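Local coordinates for protein beta-lactamase OXA-2 (Salmonella typhimurium, PDB 1K38) that hydrolyses the ring of beta-lactam antibiotics such as oxacillin, acting as a class D serine beta-lactamase that confers antibiotic resistance, at residues A[163-166]-A[167-170]. Sequence-based numbering, arbitrary orientation.
Sequences PFRV and EHQR
F164 O accepts a weak hydrogen bond from Q169 NE2 (3.0 Å, N-H...O angle 133°), tying the loop to the first turn of helix 166-175; Q169 OE1 accepts from L162 N, and NE2 also reaches N160 O weakly. The F164 ring leads away, onto L59 and D63 of helix 56-64. R165 is the N-cap residue: its O takes Q169 N at 3.1 Å and a weaker bond from H168 N. R165 CB sits over one face of the H168 imidazole, 4.2 Å from its centroid, a CH-pi contact. Farther out, E167 CG lies between backbone N and carbonyl carbon (chi1 61°), sending its extended chain alongside that of R165. Their ends meet, R165 NH1 3.4 Å from E167 OE2, in a salt bridge whose hydrogen bond is weak, the planes 74° apart. V166 O receives R170 N at 2.8 Å, the next i to i+4 bond after the N-cap carbonyl's, while V166 CG1 lies 3.5 Å from R170 NE; the R170 guanidinium goes on to E70 of the second subunit. A water 2.6 Å from R165 NH1 and 2.7 Å from E167 OE2 suggests a partly water-mediated ion pair, so the helix start rests mainly on the two i to i+4 bonds, with the amide a weak addition.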
ATOM      1  N   PRO A 163      -2.942  -0.354 -20.050  1.00 16.48           N
ATOM      2  CA  PRO A 163      -2.753  -1.601 -20.797  1.00 16.42           C
ATOM      3  C   PRO A 163      -1.581  -2.448 -20.305  1.00 16.11           C
ATOM      4  O   PRO A 163      -0.676  -2.791 -21.071  1.00 17.47           O
ATOM      5  CB  PRO A 163      -2.552  -1.111 -22.224  1.00 16.92           C
ATOM      6  CG  PRO A 163      -1.773   0.147 -22.010  1.00 18.19           C
ATOM      7  CD  PRO A 163      -2.507   0.807 -20.850  1.00 16.39           C
ATOM      8  N   PHE A 164      -1.614  -2.782 -19.019  1.00 15.79           N
ATOM      9  CA  PHE A 164      -0.589  -3.604 -18.385  1.00 16.00           C
ATOM     10  C   PHE A 164      -1.308  -4.556 -17.441  1.00 15.18           C
ATOM     11  O   PHE A 164      -2.451  -4.306 -17.065  1.00 15.58           O
ATOM     12  CB  PHE A 164       0.373  -2.733 -17.569  1.00 17.19           C
ATOM     13  CG  PHE A 164       1.225  -1.825 -18.403  1.00 18.35           C
ATOM     14  CD1 PHE A 164       2.365  -2.307 -19.035  1.00 18.74           C
ATOM     15  CD2 PHE A 164       0.872  -0.492 -18.580  1.00 20.24           C
ATOM     16  CE1 PHE A 164       3.140  -1.472 -19.837  1.00 20.88           C
ATOM     17  CE2 PHE A 164       1.639   0.347 -19.380  1.00 21.71           C
ATOM     18  CZ  PHE A 164       2.775  -0.144 -20.009  1.00 20.96           C
ATOM     19  N   ARG A 165      -0.645  -5.645 -17.068  1.00 16.18           N
ATOM     20  CA  ARG A 165      -1.235  -6.606 -16.140  1.00 15.82           C
ATOM     21  C   ARG A 165      -1.697  -5.856 -14.900  1.00 16.90           C
ATOM     22  O   ARG A 165      -0.974  -4.999 -14.388  1.00 14.47           O
ATOM     23  CB  ARG A 165      -0.204  -7.651 -15.703  1.00 18.24           C
ATOM     24  CG  ARG A 165       0.305  -8.565 -16.799  1.00 19.69           C
ATOM     25  CD  ARG A 165       1.388  -9.483 -16.249  1.00 23.60           C
ATOM     26  NE  ARG A 165       1.928 -10.384 -17.265  1.00 26.73           N
ATOM     27  CZ  ARG A 165       1.802 -11.707 -17.234  1.00 28.80           C
ATOM     28  NH1 ARG A 165       1.153 -12.292 -16.236  1.00 28.95           N
ATOM     29  NH2 ARG A 165       2.326 -12.446 -18.206  1.00 30.11           N
ATOM     30  N   VAL A 166      -2.888  -6.178 -14.410  1.00 15.98           N
ATOM     31  CA  VAL A 166      -3.381  -5.515 -13.212  1.00 15.66           C
ATOM     32  C   VAL A 166      -2.411  -5.761 -12.051  1.00 16.38           C
ATOM     33  O   VAL A 166      -2.221  -4.886 -11.202  1.00 15.12           O
ATOM     34  CB  VAL A 166      -4.801  -6.000 -12.847  1.00 15.08           C
ATOM     35  CG1 VAL A 166      -5.186  -5.529 -11.442  1.00 16.94           C
ATOM     36  CG2 VAL A 166      -5.795  -5.456 -13.867  1.00 15.04           C
ATOM     37  N   GLU A 167      -1.779  -6.935 -12.014  1.00 14.76           N
ATOM     38  CA  GLU A 167      -0.832  -7.208 -10.936  1.00 14.85           C
ATOM     39  C   GLU A 167       0.304  -6.182 -10.951  1.00 15.03           C
ATOM     40  O   GLU A 167       0.778  -5.758  -9.887  1.00 13.75           O
ATOM     41  CB  GLU A 167      -0.258  -8.634 -11.037  1.00 17.28           C
ATOM     42  CG  GLU A 167       0.510  -8.952 -12.310  1.00 16.20           C
ATOM     43  CD  GLU A 167       1.318 -10.235 -12.188  1.00 19.02           C
ATOM     44  OE1 GLU A 167       2.153 -10.323 -11.262  1.00 17.57           O
ATOM     45  OE2 GLU A 167       1.126 -11.152 -13.020  1.00 22.42           O
ATOM     46  N   HIS A 168       0.729  -5.774 -12.148  1.00 13.47           N
ATOM     47  CA  HIS A 168       1.812  -4.797 -12.263  1.00 14.65           C
ATOM     48  C   HIS A 168       1.340  -3.411 -11.846  1.00 13.64           C
ATOM     49  O   HIS A 168       2.083  -2.659 -11.208  1.00 13.61           O
ATOM     50  CB  HIS A 168       2.349  -4.751 -13.696  1.00 14.93           C
ATOM     51  CG  HIS A 168       3.073  -5.994 -14.105  1.00 17.21           C
ATOM     52  ND1 HIS A 168       3.574  -6.898 -13.193  1.00 19.29           N
ATOM     53  CD2 HIS A 168       3.402  -6.471 -15.329  1.00 15.28           C
ATOM     54  CE1 HIS A 168       4.181  -7.879 -13.839  1.00 16.93           C
ATOM     55  NE2 HIS A 168       4.091  -7.643 -15.135  1.00 20.95           N
ATOM     56  N   GLN A 169       0.108  -3.072 -12.206  1.00 12.49           N
ATOM     57  CA  GLN A 169      -0.446  -1.778 -11.822  1.00 13.53           C
ATOM     58  C   GLN A 169      -0.584  -1.721 -10.303  1.00 13.45           C
ATOM     59  O   GLN A 169      -0.302  -0.688  -9.688  1.00 13.89           O
ATOM     60  CB  GLN A 169      -1.800  -1.547 -12.501  1.00 13.03           C
ATOM     61  CG  GLN A 169      -1.707  -1.468 -14.020  1.00 13.86           C
ATOM     62  CD  GLN A 169      -3.041  -1.157 -14.674  1.00 15.65           C
ATOM     63  OE1 GLN A 169      -3.542  -0.034 -14.594  1.00 15.07           O
ATOM     64  NE2 GLN A 169      -3.629  -2.158 -15.322  1.00 17.20           N
ATOM     65  N   ARG A 170      -0.997  -2.827  -9.688  1.00 13.86           N
ATOM     66  CA  ARG A 170      -1.127  -2.847  -8.235  1.00 13.50           C
ATOM     67  C   ARG A 170       0.236  -2.747  -7.554  1.00 12.96           C
ATOM     68  O   ARG A 170       0.386  -2.044  -6.553  1.00 14.62           O
ATOM     69  CB  ARG A 170      -1.849  -4.112  -7.770  1.00 12.73           C
ATOM     70  CG  ARG A 170      -3.293  -4.173  -8.219  1.00 13.64           C
ATOM     71  CD  ARG A 170      -4.096  -5.197  -7.423  1.00 12.91           C
ATOM     72  NE  ARG A 170      -5.459  -5.294  -7.939  1.00 13.71           N
ATOM     73  CZ  ARG A 170      -6.381  -4.341  -7.831  1.00 14.70           C
ATOM     74  NH1 ARG A 170      -6.107  -3.200  -7.203  1.00 14.46           N
ATOM     75  NH2 ARG A 170      -7.569  -4.510  -8.400  1.00 15.21           N
TER
HETATM   76  O   HOH W   1      -0.784 -11.141 -14.940  1.00 43.20           O